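Local coordinates for Ketoacyl_synth_N domain-containing protein (Photorhabdus luminescens subsp. laumondii, PDB 6SMO), which is probably a ketosynthase-like polyketide synthase subunit of the beta-ketoacyl synthase family and helps to line the pocket of a bound poly-oxo chain, at residues R64-E68 with F69-G73; L310-F314 with S315-V319. All coordinates share one frame; numbering follows the deposited sequence.

Contact 1 of 2, residues R64-E68 with F69-G73; sequences RKIDE and FSVYG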
loop_
_atom_site.group_PDB
_atom_site.type_symbol
_atom_site.label_atom_id
_atom_site.label_comp_id
_atom_site.label_asym_id
_atom_site.label_seq_id
_atom_site.Cartn_x
_atom_site.Cartn_y
_atom_site.Cartn_z
ATOM N N ARG C 64 20.422 7.493 -1.508
ATOM C CA ARG C 64 20.365 8.065 -2.882
ATOM C C ARG C 64 19.001 7.776 -3.525
ATOM O O ARG C 64 18.499 8.659 -4.247
ATOM C CB ARG C 64 21.477 7.468 -3.753
ATOM C CG ARG C 64 22.032 8.415 -4.807
ATOM C CD ARG C 64 22.496 7.682 -6.052
ATOM N NE ARG C 64 21.396 7.469 -6.983
ATOM C CZ ARG C 64 20.880 8.402 -7.782
ATOM N NH1 ARG C 64 19.873 8.096 -8.584
ATOM N NH2 ARG C 64 21.361 9.634 -7.781
ATOM N N LYS C 65 18.430 6.593 -3.265
ATOM C CA LYS C 65 17.313 6.000 -4.054
ATOM C C LYS C 65 16.003 5.965 -3.249
ATOM O O LYS C 65 15.056 5.311 -3.730
ATOM C CB LYS C 65 17.698 4.591 -4.527
ATOM C CG LYS C 65 18.080 3.599 -3.434
ATOM C CD LYS C 65 18.546 2.260 -3.966
ATOM C CE LYS C 65 19.996 2.272 -4.399
ATOM N NZ LYS C 65 20.316 1.137 -5.297
ATOM N N ILE C 66 15.930 6.645 -2.097
ATOM C CA ILE C 66 14.701 6.702 -1.244
ATOM C C ILE C 66 14.348 8.164 -0.938
ATOM O O ILE C 66 15.270 9.000 -0.872
ATOM C CB ILE C 66 14.864 5.870 0.046
ATOM C CG1 ILE C 66 15.942 6.440 0.975
ATOM C CG2 ILE C 66 15.116 4.408 -0.297
ATOM C CD1 ILE C 66 16.060 5.727 2.304
ATOM N N ASP C 67 13.052 8.438 -0.749
ATOM C CA ASP C 67 12.501 9.768 -0.373
ATOM C C ASP C 67 12.709 9.982 1.132
ATOM O O ASP C 67 12.980 8.991 1.837
ATOM C CB ASP C 67 11.023 9.879 -0.757
ATOM C CG ASP C 67 10.467 11.288 -0.651
ATOM O OD1 ASP C 67 10.593 12.041 -1.634
ATOM O OD2 ASP C 67 9.925 11.625 0.420
ATOM N N GLU C 68 12.574 11.228 1.598
ATOM C CA GLU C 68 12.848 11.652 3.000
ATOM C C GLU C 68 11.851 11.010 3.976
ATOM O O GLU C 68 12.229 10.842 5.152
ATOM C CB GLU C 68 12.812 13.179 3.110
ATOM C CG GLU C 68 14.000 13.863 2.454
ATOM C CD GLU C 68 15.350 13.516 3.060
ATOM O OE1 GLU C 68 15.456 13.506 4.304
ATOM O OE2 GLU C 68 16.290 13.247 2.286
ATOM N N PHE C 69 10.637 10.665 3.532
ATOM C CA PHE C 69 9.588 10.047 4.390
ATOM C C PHE C 69 10.031 8.634 4.791
ATOM O O PHE C 69 9.738 8.216 5.928
ATOM C CB PHE C 69 8.214 10.071 3.708
ATOM C CG PHE C 69 7.858 8.847 2.901
ATOM C CD1 PHE C 69 8.221 8.747 1.567
ATOM C CD2 PHE C 69 7.138 7.805 3.468
ATOM C CE1 PHE C 69 7.886 7.626 0.822
ATOM C CE2 PHE C 69 6.804 6.684 2.721
ATOM C CZ PHE C 69 7.178 6.597 1.400
ATOM N N SER C 70 10.723 7.926 3.889
ATOM C CA SER C 70 11.339 6.597 4.146
ATOM C C SER C 70 12.560 6.756 5.063
ATOM O O SER C 70 12.776 5.867 5.909
ATOM C CB SER C 70 11.696 5.892 2.861
ATOM O OG SER C 70 10.528 5.456 2.181
ATOM N N VAL C 71 13.321 7.845 4.899
ATOM C CA VAL C 71 14.506 8.188 5.743
ATOM C C VAL C 71 14.033 8.401 7.188
ATOM O O VAL C 71 14.644 7.808 8.097
ATOM C CB VAL C 71 15.261 9.419 5.199
ATOM C CG1 VAL C 71 16.305 9.937 6.179
ATOM C CG2 VAL C 71 15.900 9.134 3.848
ATOM N N TYR C 72 12.982 9.206 7.382
ATOM C CA TYR C 72 12.378 9.519 8.707
ATOM C C TYR C 72 11.861 8.233 9.364
ATOM O O TYR C 72 11.957 8.107 10.600
ATOM C CB TYR C 72 11.233 10.529 8.576
ATOM C CG TYR C 72 11.597 11.888 8.028
ATOM C CD1 TYR C 72 12.843 12.456 8.245
ATOM C CD2 TYR C 72 10.669 12.627 7.311
ATOM C CE1 TYR C 72 13.165 13.708 7.742
ATOM C CE2 TYR C 72 10.972 13.881 6.807
ATOM C CZ TYR C 72 12.225 14.425 7.024
ATOM O OH TYR C 72 12.531 15.660 6.529
ATOM N N GLY C 73 11.317 7.315 8.559
ATOM C CA GLY C 73 10.749 6.033 9.022
ATOM C C GLY C 73 11.810 5.111 9.597
ATOM O O GLY C 73 11.567 4.540 10.678
#

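Contact 2 of 2, residues L310-F314 with S315-V319; sequences LDNQF and SVSGV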
loop_
_atom_site.group_PDB
_atom_site.type_symbol
_atom_site.label_atom_id
_atom_site.label_comp_id
_atom_site.label_asym_id
_atom_site.label_seq_id
_atom_site.Cartn_x
_atom_site.Cartn_y
_atom_site.Cartn_z
ATOM N N LEU C 310 2.161 19.987 18.922
ATOM C CA LEU C 310 2.689 18.979 17.966
ATOM C C LEU C 310 2.312 19.286 16.512
ATOM O O LEU C 310 2.956 18.720 15.641
ATOM C CB LEU C 310 2.187 17.593 18.382
ATOM C CG LEU C 310 2.746 17.053 19.694
ATOM C CD1 LEU C 310 2.101 15.726 20.044
ATOM C CD2 LEU C 310 4.252 16.903 19.619
ATOM N N ASP C 311 1.207 19.997 16.265
ATOM C CA ASP C 311 0.712 20.411 14.915
ATOM C C ASP C 311 0.031 19.256 14.165
ATOM O O ASP C 311 -0.018 18.137 14.667
ATOM C CB ASP C 311 1.716 21.204 14.067
ATOM C CG ASP C 311 2.543 22.215 14.833
ATOM O OD1 ASP C 311 1.959 23.155 15.382
ATOM O OD2 ASP C 311 3.761 22.034 14.878
ATOM N N ASN C 312 -0.429 19.521 12.948
ATOM C CA ASN C 312 -1.085 18.450 12.164
ATOM C C ASN C 312 0.009 17.712 11.398
ATOM O O ASN C 312 0.692 18.347 10.602
ATOM C CB ASN C 312 -2.149 19.028 11.234
ATOM C CG ASN C 312 -3.022 17.972 10.601
ATOM O OD1 ASN C 312 -3.030 16.832 11.035
ATOM N ND2 ASN C 312 -3.764 18.343 9.582
ATOM N N GLN C 313 0.179 16.420 11.671
ATOM C CA GLN C 313 1.212 15.612 10.979
ATOM C C GLN C 313 0.544 14.536 10.124
ATOM O O GLN C 313 1.272 13.674 9.627
ATOM C CB GLN C 313 2.143 14.973 12.005
ATOM C CG GLN C 313 2.650 15.944 13.056
ATOM C CD GLN C 313 3.591 15.266 14.016
ATOM O OE1 GLN C 313 3.271 15.041 15.178
ATOM N NE2 GLN C 313 4.763 14.921 13.524
ATOM N N PHE C 314 -0.783 14.598 9.975
ATOM C CA PHE C 314 -1.549 13.577 9.211
ATOM C C PHE C 314 -1.372 12.206 9.862
ATOM O O PHE C 314 -1.756 12.065 11.017
ATOM C CB PHE C 314 -1.296 13.664 7.706
ATOM C CG PHE C 314 -1.594 15.032 7.160
ATOM C CD1 PHE C 314 -2.877 15.373 6.784
ATOM C CD2 PHE C 314 -0.605 15.993 7.086
ATOM C CE1 PHE C 314 -3.159 16.642 6.313
ATOM C CE2 PHE C 314 -0.885 17.260 6.614
ATOM C CZ PHE C 314 -2.161 17.579 6.228
ATOM N N SER C 315 -0.802 11.249 9.135
ATOM C CA SER C 315 -0.644 9.858 9.630
ATOM C C SER C 315 0.194 9.795 10.913
ATOM O O SER C 315 -0.050 8.901 11.719
ATOM C CB SER C 315 -0.139 8.932 8.563
ATOM O OG SER C 315 1.191 9.246 8.206
ATOM N N VAL C 316 1.213 10.636 11.038
ATOM C CA VAL C 316 2.057 10.657 12.266
ATOM C C VAL C 316 1.205 11.099 13.462
ATOM O O VAL C 316 1.464 10.622 14.573
ATOM C CB VAL C 316 3.330 11.504 12.079
ATOM C CG1 VAL C 316 4.292 11.337 13.238
ATOM C CG2 VAL C 316 4.025 11.161 10.778
ATOM N N SER C 317 0.283 12.040 13.255
ATOM C CA SER C 317 -0.617 12.498 14.344
ATOM C C SER C 317 -1.418 11.305 14.872
ATOM O O SER C 317 -1.980 10.559 14.070
ATOM C CB SER C 317 -1.516 13.592 13.882
ATOM O OG SER C 317 -0.777 14.775 13.676
ATOM N N GLY C 318 -1.518 11.189 16.189
ATOM C CA GLY C 318 -2.182 10.026 16.807
ATOM C C GLY C 318 -1.181 8.933 17.147
ATOM O O GLY C 318 -1.330 8.314 18.219
ATOM N N VAL C 319 -0.198 8.705 16.268
ATOM C CA VAL C 319 0.907 7.719 16.465
ATOM C C VAL C 319 1.927 8.316 17.444
ATOM O O VAL C 319 2.290 7.615 18.409
ATOM C CB VAL C 319 1.568 7.324 15.128
ATOM C CG1 VAL C 319 2.752 6.390 15.331
ATOM C CG2 VAL C 319 0.567 6.708 14.163
#

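Contact 1 of 2, residues R64-E68 with F69-G73
Asp67, the N-cap residue of helix 68-84, turns CG anti to its own backbone N (chi1 -169°), and this brings OD2 round to the amide of Phe69. The capping bond from Phe69 N to Asp67 OD2 is nearly straight but long, at 3.3 Å, and therefore weak. Asp67 OD2 also lies at the edge of the Phe69 ring, in its plane, 3.5 Å from Phe69 CD1. The other carboxylate oxygen, OD1, accepts from the amide of His109, so the cap is tied to a neighbouring loop as well as to the helix. Flanking the cap is a hydrophobic staple. Ile66, with CG1 between backbone N and carbonyl carbon (chi1 65°), meets Val71 at about a right angle, its CD1 3.7 Å from Val71 CG2. In the backbone, Val71 N donates to Asp67 O at 3.3 Å, the first full helical turn, while Ser70 N reaches that carbonyl only weakly. Ile66 also rests on Gln141 of helix 137-146. Glu68 bends at its second torsion, and its OE2 makes a salt bridge with Arg63 in the preceding helix. Glu68 O accepts from Tyr72 N at 2.9 Å. Glu68 O also sits over one face of the Tyr72 ring, 3.1 Å above the plane and offset toward the rim.

Contact 2 of 2, residues L310-F314 with S315-V319
Gln313 and Ser317 meet in the compact turn between helices 307-310 and 319-329, which probably corresponds to the glycine-rich Asn-x-Phe-Gly-Phe-Gly-Gly loop of thiolase-fold ketosynthases; here Ser315 and Ser317 stand where the motif has glycines, and Gly318 is its last glycine. The hydroxyl of Ser317 faces back across the turn and accepts from Gln313 N at 2.8 Å, with CB of Gln313 close beside it. This is the one firm polar bond across the turn. The backbone adds two weaker ones, from Val316 N to Gln313 O and from Ser317 N to Phe314 O. The Gln313 side chain runs obliquely past Val316. With CG anti to the carbonyl carbon (chi1 -48°) and the chain extended beyond it, Gln313 NE2 arrives alongside Val316 CG1 at 3.6 Å. Asn312 and Phe314 form an Asx turn, in which Phe314 N donates weakly to Asn312 OD1 at 3.3 Å, and Asn312 ND2 lies over one face of the Phe314 ring. Phe314 points its CB away from the following residues, and its ring meets Phe104 edge-to-face and packs on Tyr162 of the neighbouring PKS_KS subunit. Ser315 OG bonds to Glu187 OE1 and Gly101 O. The Val319 N to Val316 O bond is weak, at 3.1 Å. Gly318 is the N-cap of helix 319-329, and at its positive phi of 93° a CB would crowd the carbonyl O of Ser317.

Contacts 1 and 2 follow one another along the chain and do not touch: their centres lie 18 Å apart and their nearest atoms about 8 Å. Both lean on strands 180-187 and 218-229 of the same sheet. Strand 180-187 meets the start of helix 68-84 through Ser186 OG, which bonds to Phe69 O, and meets 315-319 through Ala185 and Glu187. Glu220 of strand 218-229 makes a weak hydrogen bond with Tyr72 OH, and the strand touches Asn312 and Val316. Contact 1 is near the ligand pocket of Val129, Ala130, Trp133 and Phe134, the Phe69 side chain being about 9 Å from the bound pentaoxododecanal. Arg64 and Lys65 salt-bridge to one other chain; contact 2 reaches the PKS_KS subunit.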